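Local coordinates for MutT related protein (Methanosarcina mazei, PDB 3GRN), which probably works as a Nudix hydrolase of the MutT type, cleaving a substrate that contains a diphosphate linkage, at residues I15-E18 / K19-L23; R26-E29 / N30-T33; D48-L51 / K52-V55; F129-R132 / F133-N137. All blocks are in the same frame, centred on the assembly; numbering follows the deposited sequence. Where two conformers were deposited one is given.

Interaction 1 (I15-E18 / K19-L23)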
loop_
_atom_site.group_PDB
_atom_site.type_symbol
_atom_site.label_atom_id
_atom_site.label_comp_id
_atom_site.label_asym_id
_atom_site.label_seq_id
_atom_site.Cartn_x
_atom_site.Cartn_y
_atom_site.Cartn_z
ATOM N N ILE A 15 -12.654 0.951 -14.560
ATOM C CA ILE A 15 -13.843 1.393 -13.839
ATOM C C ILE A 15 -14.365 2.617 -14.552
ATOM O O ILE A 15 -13.631 3.589 -14.679
ATOM C CB ILE A 15 -13.497 1.746 -12.392
ATOM C CG1 ILE A 15 -12.999 0.493 -11.660
ATOM C CG2 ILE A 15 -14.692 2.346 -11.676
ATOM C CD1 ILE A 15 -12.539 0.743 -10.269
ATOM N N ARG A 16 -15.643 2.571 -14.950
ATOM C CA ARG A 16 -16.264 3.676 -15.696
ATOM C C ARG A 16 -17.336 4.398 -14.889
ATOM O O ARG A 16 -17.935 3.820 -13.989
ATOM C CB ARG A 16 -16.889 3.181 -17.007
ATOM C CG ARG A 16 -15.942 2.435 -17.918
ATOM C CD ARG A 16 -16.752 1.704 -18.965
ATOM N NE ARG A 16 -15.988 0.666 -19.643
ATOM C CZ ARG A 16 -15.791 -0.560 -19.168
ATOM N NH1 ARG A 16 -16.295 -0.928 -17.992
ATOM N NH2 ARG A 16 -15.075 -1.421 -19.875
ATOM N N ASN A 17 -17.561 5.666 -15.232
ATOM C CA ASN A 17 -18.642 6.440 -14.636
ATOM C C ASN A 17 -19.888 6.357 -15.511
ATOM O O ASN A 17 -19.889 5.653 -16.526
ATOM C CB ASN A 17 -18.223 7.902 -14.373
ATOM C CG ASN A 17 -17.843 8.683 -15.646
ATOM O OD1 ASN A 17 -18.024 8.230 -16.778
ATOM N ND2 ASN A 17 -17.309 9.881 -15.441
ATOM N N GLU A 18 -20.922 7.113 -15.139
ATOM C CA GLU A 18 -22.182 7.171 -15.899
ATOM C C GLU A 18 -21.996 7.543 -17.377
ATOM O O GLU A 18 -22.787 7.127 -18.231
ATOM C CB GLU A 18 -23.153 8.155 -15.241
ATOM C CG GLU A 18 -23.273 7.990 -13.727
ATOM C CD GLU A 18 -22.418 8.984 -12.934
ATOM O OE1 GLU A 18 -21.176 8.995 -13.097
ATOM O OE2 GLU A 18 -22.991 9.751 -12.130
ATOM N N LYS A 19 -20.950 8.316 -17.660
ATOM C CA LYS A 19 -20.623 8.766 -19.003
ATOM C C LYS A 19 -19.728 7.788 -19.780
ATOM O O LYS A 19 -19.470 8.002 -20.969
ATOM C CB LYS A 19 -19.963 10.140 -18.936
ATOM C CG LYS A 19 -20.910 11.261 -18.520
ATOM C CD LYS A 19 -20.171 12.487 -17.976
ATOM C CE LYS A 19 -19.719 12.302 -16.518
ATOM N NZ LYS A 19 -20.797 11.781 -15.619
ATOM N N GLY A 20 -19.257 6.725 -19.121
ATOM C CA GLY A 20 -18.357 5.754 -19.760
ATOM C C GLY A 20 -16.887 6.157 -19.801
ATOM O O GLY A 20 -16.089 5.519 -20.496
ATOM N N GLU A 21 -16.523 7.209 -19.068
ATOM C CA GLU A 21 -15.132 7.643 -18.946
ATOM C C GLU A 21 -14.431 6.763 -17.907
ATOM O O GLU A 21 -15.055 6.365 -16.929
ATOM C CB GLU A 21 -15.039 9.098 -18.491
ATOM C CG GLU A 21 -15.714 10.117 -19.421
ATOM C CD GLU A 21 -15.791 11.501 -18.800
ATOM O OE1 GLU A 21 -16.170 11.602 -17.606
ATOM O OE2 GLU A 21 -15.469 12.490 -19.505
ATOM N N PHE A 22 -13.144 6.497 -18.120
ATOM C CA PHE A 22 -12.369 5.587 -17.256
ATOM C C PHE A 22 -11.664 6.292 -16.109
ATOM O O PHE A 22 -11.123 7.377 -16.270
ATOM C CB PHE A 22 -11.315 4.831 -18.076
ATOM C CG PHE A 22 -11.901 3.926 -19.126
ATOM C CD1 PHE A 22 -12.250 2.622 -18.825
ATOM C CD2 PHE A 22 -12.105 4.394 -20.423
ATOM C CE1 PHE A 22 -12.791 1.778 -19.795
ATOM C CE2 PHE A 22 -12.650 3.567 -21.398
ATOM C CZ PHE A 22 -12.988 2.261 -21.089
ATOM N N LEU A 23 -11.630 5.627 -14.964
ATOM C CA LEU A 23 -10.956 6.160 -13.784
ATOM C C LEU A 23 -9.448 5.986 -13.891
ATOM O O LEU A 23 -8.943 4.849 -13.939
ATOM C CB LEU A 23 -11.474 5.463 -12.511
ATOM C CG LEU A 23 -10.856 5.945 -11.185
ATOM C CD1 LEU A 23 -10.957 7.454 -10.961
ATOM C CD2 LEU A 23 -11.405 5.153 -9.984
HETATM O O HOH W 1 -10.231 2.418 -14.480
#
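Asn17 and Glu21 meet at the neck of a tight beta hairpin, and the Asn17 amide grips from both ends. Its OD1 accepts from Glu21 N at 2.9 Å, with the donor above the carbonyl plane, and more weakly from Lys19 N. On its other arm, ND2 gives a nearly straight bond (169°) to Glu21 OE1, 3.0 Å away, on the lone pair anti to the second oxygen; amide and carboxylate are almost coplanar. With CG set between backbone N and carbonyl carbon (chi1 62°), the amide turns in over the loop to reach both. Backbone bonds complete the set: Asn17 N to Glu21 O, Leu23 N to Ile15 O at 2.9 Å, and Gly20 N to Asn17 O, which closes the type I turn. One water joins Ile15 N to Leu23 O, 2.8 Å from each. In one of its two conformers Arg16 runs beside Phe22, and its NH2 forms a salt bridge with Asp91. The hairpin links strands 7-16 and 22-27, which part further on to admit strand 38-44 between them. Ile15 and Leu23 lie against helix 51-63, Asn17 and Glu21 touch Trp110 of strand 105-111, and Phe22 meets Phe130 of helix 124-137 edge-to-face.

Interaction 2 (R26-E29 / N30-T33)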
loop_
_atom_site.group_PDB
_atom_site.type_symbol
_atom_site.label_atom_id
_atom_site.label_comp_id
_atom_site.label_asym_id
_atom_site.label_seq_id
_atom_site.Cartn_x
_atom_site.Cartn_y
_atom_site.Cartn_z
ATOM N N ARG A 26 -3.298 9.434 -10.414
ATOM C CA ARG A 26 -1.898 9.851 -10.530
ATOM C C ARG A 26 -1.113 9.456 -9.302
ATOM O O ARG A 26 -1.505 9.805 -8.204
ATOM C CB ARG A 26 -1.787 11.352 -10.781
ATOM C CG ARG A 26 -0.351 11.763 -11.068
ATOM C CD ARG A 26 -0.247 13.092 -11.755
ATOM N NE ARG A 26 -0.182 14.194 -10.812
ATOM C CZ ARG A 26 0.921 14.615 -10.186
ATOM N NH1 ARG A 26 0.840 15.641 -9.353
ATOM N NH2 ARG A 26 2.102 14.019 -10.361
ATOM N N ARG A 27 0.014 8.778 -9.496
ATOM C CA ARG A 27 0.803 8.184 -8.429
ATOM C C ARG A 27 1.545 9.251 -7.616
ATOM O O ARG A 27 1.931 10.274 -8.167
ATOM C CB ARG A 27 1.813 7.201 -9.007
ATOM C CG ARG A 27 1.191 6.006 -9.719
ATOM C CD ARG A 27 2.242 5.121 -10.422
ATOM N NE ARG A 27 3.176 4.474 -9.494
ATOM C CZ ARG A 27 2.921 3.361 -8.804
ATOM N NH1 ARG A 27 1.749 2.749 -8.920
ATOM N NH2 ARG A 27 3.835 2.862 -7.978
ATOM N N SER A 28 1.734 8.989 -6.318
ATOM C CA SER A 28 2.453 9.931 -5.454
ATOM C C SER A 28 3.944 9.974 -5.797
ATOM O O SER A 28 4.487 9.021 -6.392
ATOM C CB SER A 28 2.274 9.588 -3.987
ATOM O OG SER A 28 3.003 8.428 -3.643
ATOM N N GLU A 29 4.587 11.073 -5.401
ATOM C CA GLU A 29 6.001 11.325 -5.723
ATOM C C GLU A 29 6.977 10.432 -4.946
ATOM O O GLU A 29 8.113 10.218 -5.378
ATOM C CB GLU A 29 6.331 12.797 -5.528
ATOM C CG GLU A 29 5.463 13.733 -6.351
ATOM C CD GLU A 29 5.778 13.674 -7.826
ATOM O OE1 GLU A 29 6.937 13.327 -8.176
ATOM O OE2 GLU A 29 4.865 13.992 -8.627
ATOM N N ASN A 30 6.513 9.896 -3.820
ATOM C CA ASN A 30 7.328 9.044 -2.951
ATOM C C ASN A 30 7.271 7.550 -3.295
ATOM O O ASN A 30 7.837 6.716 -2.564
ATOM C CB ASN A 30 6.926 9.258 -1.486
ATOM C CG ASN A 30 6.572 10.703 -1.181
ATOM O OD1 ASN A 30 5.441 11.009 -0.798
ATOM N ND2 ASN A 30 7.535 11.603 -1.360
ATOM N N SER A 31 6.586 7.218 -4.397
ATOM C CA SER A 31 6.510 5.849 -4.900
ATOM C C SER A 31 7.864 5.422 -5.465
ATOM O O SER A 31 8.536 6.184 -6.192
ATOM C CB SER A 31 5.439 5.715 -5.994
ATOM O OG SER A 31 4.213 6.334 -5.622
ATOM N N ARG A 32 8.255 4.201 -5.110
ATOM C CA ARG A 32 9.496 3.581 -5.576
ATOM C C ARG A 32 9.531 3.415 -7.108
ATOM O O ARG A 32 10.568 3.629 -7.734
ATOM C CB ARG A 32 9.680 2.232 -4.863
ATOM C CG ARG A 32 10.810 1.375 -5.387
ATOM C CD ARG A 32 10.861 0.045 -4.654
ATOM N NE ARG A 32 12.181 -0.586 -4.736
ATOM C CZ ARG A 32 13.212 -0.294 -3.940
ATOM N NH1 ARG A 32 13.095 0.632 -2.991
ATOM N NH2 ARG A 32 14.366 -0.930 -4.098
ATOM N N THR A 33 8.388 3.047 -7.692
ATOM C CA THR A 33 8.244 2.823 -9.134
ATOM C C THR A 33 7.277 3.856 -9.718
ATOM O O THR A 33 6.270 4.192 -9.077
ATOM C CB THR A 33 7.694 1.394 -9.421
ATOM O OG1 THR A 33 6.346 1.283 -8.943
ATOM C CG2 THR A 33 8.540 0.322 -8.725
#
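Arg27 reaches across the start of a loop and takes hold of the backbone of Thr33. Two of its nitrogens close on one oxygen, side-on: Arg27 NE lies 3.1 Å from Thr33 O and Arg27 NH2 3.0 Å from the same atom. Both come from the same face of the carbonyl plane, and neither bond is straight (137° and 140°), as expected when one acceptor is shared by neighbouring N-H groups. The oxygen sits at the edge of the guanidinium, a little out of its plane. A bend at chi3 (65°) turns that edge to the carbonyl. Thr33 OG1 is also near NH2, but the angle is poor for a bond.

The second grip is smaller. Ser31 OG donates to Ser28 O at 2.8 Å, from above the carbonyl plane, and Ser31 N adds a weak bond to the same oxygen. Ser31 CB packs 3.8 Å from Arg27 NH2, so the serine also flanks the guanidinium.

Further out, NH1 of Arg27 is held by a salt bridge to Asp39, which helps fix the rotation of the whole group. Arg26 NH2 pairs with Glu29 OE2 at 3.3 Å, and Arg26 NE with Glu107 on strand 105-111. The far end of the loop reaches the second subunit, where Arg32 packs on Met119 of that chain.

Residues Ser28 to Ser31 form a type I beta turn, and the whole is a loop leaving strand 22-27 of the Nudix-fold sheet, with an arginine from the strand end clasping a loop carbonyl.

Interaction 3 (D48-L51 / K52-V55)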
loop_
_atom_site.group_PDB
_atom_site.type_symbol
_atom_site.label_atom_id
_atom_site.label_comp_id
_atom_site.label_asym_id
_atom_site.label_seq_id
_atom_site.Cartn_x
_atom_site.Cartn_y
_atom_site.Cartn_z
ATOM N N ASP A 48 -0.573 -16.057 -2.083
ATOM C CA ASP A 48 -1.749 -16.922 -1.826
ATOM C C ASP A 48 -3.111 -16.320 -2.191
ATOM O O ASP A 48 -4.151 -16.884 -1.857
ATOM C CB ASP A 48 -1.754 -17.466 -0.381
ATOM C CG ASP A 48 -0.434 -18.114 0.007
ATOM O OD1 ASP A 48 -0.101 -19.179 -0.557
ATOM O OD2 ASP A 48 0.272 -17.560 0.881
ATOM N N GLU A 49 -3.107 -15.198 -2.913
ATOM C CA GLU A 49 -4.336 -14.497 -3.240
ATOM C C GLU A 49 -4.822 -14.809 -4.669
ATOM O O GLU A 49 -4.005 -14.880 -5.585
ATOM C CB GLU A 49 -4.058 -12.998 -3.122
ATOM C CG GLU A 49 -5.228 -12.102 -3.407
ATOM C CD GLU A 49 -4.894 -10.661 -3.143
ATOM O OE1 GLU A 49 -5.634 -10.027 -2.360
ATOM O OE2 GLU A 49 -3.904 -10.158 -3.735
ATOM N N SER A 50 -6.129 -14.942 -4.863
ATOM C CA SER A 50 -6.678 -15.073 -6.233
ATOM C C SER A 50 -6.664 -13.731 -6.991
ATOM O O SER A 50 -6.651 -12.668 -6.362
ATOM C CB SER A 50 -8.093 -15.633 -6.209
ATOM O OG SER A 50 -9.039 -14.636 -5.859
ATOM N N LEU A 51 -6.685 -13.754 -8.327
ATOM C CA LEU A 51 -6.601 -12.469 -9.070
ATOM C C LEU A 51 -7.806 -11.557 -8.762
ATOM O O LEU A 51 -7.634 -10.355 -8.500
ATOM C CB LEU A 51 -6.515 -12.686 -10.595
ATOM C CG LEU A 51 -5.319 -13.475 -11.093
ATOM C CD1 LEU A 51 -5.369 -13.517 -12.620
ATOM C CD2 LEU A 51 -3.995 -12.893 -10.581
ATOM N N LYS A 52 -9.008 -12.121 -8.745
ATOM C CA LYS A 52 -10.217 -11.334 -8.505
ATOM C C LYS A 52 -10.287 -10.778 -7.073
ATOM O O LYS A 52 -10.790 -9.670 -6.873
ATOM C CB LYS A 52 -11.475 -12.135 -8.854
ATOM C CG LYS A 52 -11.781 -12.092 -10.375
ATOM C CD LYS A 52 -13.213 -12.514 -10.716
ATOM C CE LYS A 52 -13.438 -12.462 -12.209
ATOM N NZ LYS A 52 -14.899 -12.440 -12.555
ATOM N N GLU A 53 -9.752 -11.525 -6.105
ATOM C CA GLU A 53 -9.650 -11.034 -4.717
ATOM C C GLU A 53 -8.675 -9.869 -4.699
ATOM O O GLU A 53 -8.930 -8.842 -4.074
ATOM C CB GLU A 53 -9.148 -12.125 -3.763
ATOM C CG GLU A 53 -10.213 -13.091 -3.240
ATOM C CD GLU A 53 -9.647 -14.407 -2.647
ATOM O OE1 GLU A 53 -8.407 -14.639 -2.650
ATOM O OE2 GLU A 53 -10.466 -15.226 -2.170
ATOM N N GLY A 54 -7.547 -10.043 -5.393
ATOM C CA GLY A 54 -6.541 -9.001 -5.508
ATOM C C GLY A 54 -7.055 -7.699 -6.090
ATOM O O GLY A 54 -6.793 -6.626 -5.552
ATOM N N VAL A 55 -7.791 -7.788 -7.188
ATOM C CA VAL A 55 -8.201 -6.542 -7.831
ATOM C C VAL A 55 -9.258 -5.820 -6.980
ATOM O O VAL A 55 -9.182 -4.598 -6.852
ATOM C CB VAL A 55 -8.564 -6.737 -9.329
ATOM C CG1 VAL A 55 -9.827 -7.519 -9.475
ATOM C CG2 VAL A 55 -8.554 -5.406 -10.076
#
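Ser50 and Glu53 tie the chain into the first turn of a helix, where Gly54 N bonds to Ser50 O and Val55 N to Leu51 O, each at 2.9 Å. The side chains of the same pair complete a capping box. Ser50 OG, set between backbone N and carbonyl carbon (chi1 78°), faces the opening turn and accepts from Glu53 N at 3.2 Å. In return Glu53 folds its extended chain back along the serine, and OE1 takes a nearly straight bond (166°) from Ser50 N, also 3.2 Å, met from above the carboxylate plane. Each residue thus satisfies the other's amide N-H, one of them at the helix start where no preceding turn supplies a carbonyl.

Glu49 slides past Glu53 in the opposite direction, and its carboxylate lies close against the glycine, with Glu49 CD 3.3 Å from Gly54 CA. Glu49 OE1 forms a salt bridge with Arg57, one turn beyond Glu53, and OE2 accepts from Asn46 N, so the group also ties the incoming loop to the helix.

These residues belong to the Nudix box, the loop-helix-loop signature of the family. Helix 51-63 lies against the sheet: Leu51 and Val55 pack on strands 7-16 and 84-94, meeting Val11 and Phe90, while Lys52 reaches out to carbonyls of Pro69 and Gly70.

Interaction 4 (F129-R132 / F133-N137)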
loop_
_atom_site.group_PDB
_atom_site.type_symbol
_atom_site.label_atom_id
_atom_site.label_comp_id
_atom_site.label_asym_id
_atom_site.label_seq_id
_atom_site.Cartn_x
_atom_site.Cartn_y
_atom_site.Cartn_z
ATOM N N PHE A 129 -2.501 -0.735 -24.363
ATOM C CA PHE A 129 -3.602 -1.562 -23.863
ATOM C C PHE A 129 -4.943 -1.018 -24.326
ATOM O O PHE A 129 -5.784 -1.775 -24.803
ATOM C CB PHE A 129 -3.624 -1.689 -22.331
ATOM C CG PHE A 129 -4.904 -2.318 -21.817
ATOM C CD1 PHE A 129 -5.048 -3.701 -21.810
ATOM C CD2 PHE A 129 -5.990 -1.526 -21.409
ATOM C CE1 PHE A 129 -6.230 -4.295 -21.395
ATOM C CE2 PHE A 129 -7.173 -2.103 -20.986
ATOM C CZ PHE A 129 -7.295 -3.496 -20.979
ATOM N N PHE A 130 -5.145 0.288 -24.134
ATOM C CA PHE A 130 -6.415 0.926 -24.496
ATOM C C PHE A 130 -6.655 0.914 -26.000
ATOM O O PHE A 130 -7.787 0.785 -26.434
ATOM C CB PHE A 130 -6.501 2.334 -23.954
ATOM C CG PHE A 130 -6.940 2.402 -22.521
ATOM C CD1 PHE A 130 -8.286 2.270 -22.191
ATOM C CD2 PHE A 130 -6.008 2.601 -21.498
ATOM C CE1 PHE A 130 -8.706 2.355 -20.867
ATOM C CE2 PHE A 130 -6.421 2.692 -20.172
ATOM C CZ PHE A 130 -7.775 2.562 -19.860
ATOM N N GLU A 131 -5.588 1.006 -26.782
ATOM C CA GLU A 131 -5.704 0.913 -28.238
ATOM C C GLU A 131 -6.169 -0.484 -28.657
ATOM O O GLU A 131 -7.025 -0.625 -29.524
ATOM C CB GLU A 131 -4.377 1.273 -28.911
ATOM C CG GLU A 131 -4.517 2.216 -30.113
ATOM C CD GLU A 131 -5.563 1.760 -31.125
ATOM O OE1 GLU A 131 -5.386 0.678 -31.725
ATOM O OE2 GLU A 131 -6.564 2.486 -31.317
ATOM N N ARG A 132 -5.626 -1.505 -28.000
ATOM C CA ARG A 132 -5.994 -2.896 -28.219
ATOM C C ARG A 132 -7.412 -3.196 -27.701
ATOM O O ARG A 132 -8.206 -3.822 -28.398
ATOM C CB ARG A 132 -4.926 -3.789 -27.553
ATOM C CG ARG A 132 -5.176 -5.275 -27.534
ATOM C CD ARG A 132 -3.908 -6.039 -27.070
ATOM N NE ARG A 132 -3.472 -5.723 -25.696
ATOM C CZ ARG A 132 -2.400 -4.990 -25.389
ATOM N NH1 ARG A 132 -1.646 -4.478 -26.354
ATOM N NH2 ARG A 132 -2.076 -4.757 -24.123
ATOM N N PHE A 133 -7.733 -2.733 -26.487
ATOM C CA PHE A 133 -9.071 -2.890 -25.904
ATOM C C PHE A 133 -10.166 -2.308 -26.814
ATOM O O PHE A 133 -11.207 -2.932 -27.015
ATOM C CB PHE A 133 -9.112 -2.218 -24.532
ATOM C CG PHE A 133 -10.419 -2.361 -23.812
ATOM C CD1 PHE A 133 -10.781 -3.575 -23.229
ATOM C CD2 PHE A 133 -11.286 -1.270 -23.698
ATOM C CE1 PHE A 133 -11.988 -3.704 -22.543
ATOM C CE2 PHE A 133 -12.488 -1.386 -23.009
ATOM C CZ PHE A 133 -12.843 -2.606 -22.440
ATOM N N ASP A 134 -9.902 -1.116 -27.346
ATOM C CA ASP A 134 -10.821 -0.401 -28.243
ATOM C C ASP A 134 -11.131 -1.216 -29.505
ATOM O O ASP A 134 -12.293 -1.325 -29.916
ATOM C CB ASP A 134 -10.224 0.961 -28.620
ATOM C CG ASP A 134 -11.134 1.791 -29.537
ATOM O OD1 ASP A 134 -12.371 1.807 -29.340
ATOM O OD2 ASP A 134 -10.593 2.458 -30.447
ATOM N N ARG A 135 -10.094 -1.801 -30.098
ATOM C CA ARG A 135 -10.271 -2.597 -31.309
ATOM C C ARG A 135 -10.942 -3.954 -31.041
ATOM O O ARG A 135 -11.653 -4.473 -31.898
ATOM C CB ARG A 135 -8.958 -2.719 -32.104
ATOM C CG ARG A 135 -8.099 -3.945 -31.817
ATOM C CD ARG A 135 -6.959 -4.059 -32.821
ATOM N NE ARG A 135 -5.839 -3.181 -32.483
ATOM C CZ ARG A 135 -4.745 -3.578 -31.840
ATOM N NH1 ARG A 135 -4.608 -4.848 -31.470
ATOM N NH2 ARG A 135 -3.782 -2.707 -31.573
ATOM N N GLU A 136 -10.757 -4.511 -29.842
ATOM C CA GLU A 136 -11.407 -5.775 -29.509
ATOM C C GLU A 136 -12.881 -5.604 -29.107
ATOM O O GLU A 136 -13.656 -6.563 -29.156
ATOM C CB GLU A 136 -10.595 -6.572 -28.469
ATOM C CG GLU A 136 -9.172 -6.893 -28.968
ATOM C CD GLU A 136 -8.302 -7.645 -27.964
ATOM O OE1 GLU A 136 -8.714 -7.818 -26.792
ATOM O OE2 GLU A 136 -7.190 -8.067 -28.366
ATOM N N ASN A 137 -13.268 -4.385 -28.734
ATOM C CA ASN A 137 -14.681 -4.080 -28.503
ATOM C C ASN A 137 -15.424 -3.684 -29.779
ATOM O O ASN A 137 -16.379 -4.355 -30.177
ATOM C CB ASN A 137 -14.848 -3.000 -27.437
ATOM C CG ASN A 137 -14.679 -3.539 -26.039
ATOM O OD1 ASN A 137 -15.659 -3.796 -25.339
ATOM N ND2 ASN A 137 -13.431 -3.731 -25.624
#
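Phe133 CB sits over one face of the Phe129 ring, 4.0 Å from Phe129 CE2, and the two rings follow one another along a single side of a helix. Their planes are near parallel, 19° apart, but slid so far that the centroids stand 5.8 Å from each other and there is hardly any overlap. Both aromatic groups start anti to their backbone nitrogens (Phe129 chi1 169°), which makes them lie side by side and point the same way. One face of the Phe133 ring carries Asn137 ND2, 3.3 Å above its centre. The motif is an i to i+4 aromatic pair on helix 124-137, which packs against the Nudix-fold sheet: Phe129 and Phe133 touch Leu14 and Ala73, while Phe130 turns to helix 113-116.

Charged groups occupy other parts of the helix surface. The Arg135 guanidinium lies with one face over Arg132 CA, and its NH2 forms a long salt bridge, 3.7 Å, to Glu131 OE1. Glu131 also brings OE2 near Asp134 OD2, an approach of like charges that the arginine probably eases. Arg132 runs beside Glu136, CG against OE2, but its guanidinium is engaged by Asp128 and by the carbonyl of Gln75.

At the C-terminal end, Phe133 O accepts twice from one residue, from opposite faces of its plane: Asn137 N at 3.1 Å and Asn137 ND2 at 2.7 Å, the latter nearly straight at 169°.

Overall arrangement
Interactions 1 to 4 follow one another along the chain without overlapping. Interactions 1 and 2 share strand 22-27: the hairpin enters it and the loop leaves it, their centres about 24 Å apart. Interaction 3 opens helix 51-63, which lies against the same sheet, its centre about 23 Å from those of the first two. Interaction 4 lies on helix 124-137, with its centre about 16 Å from that of interaction 1. Within one chain only those two touch side chain to side chain, Phe22 on Phe130 and Phe133, so the late helix rests on the first hairpin. Across the dimer, Glu49 of interaction 3 packs on Glu29 of interaction 2 in the second subunit.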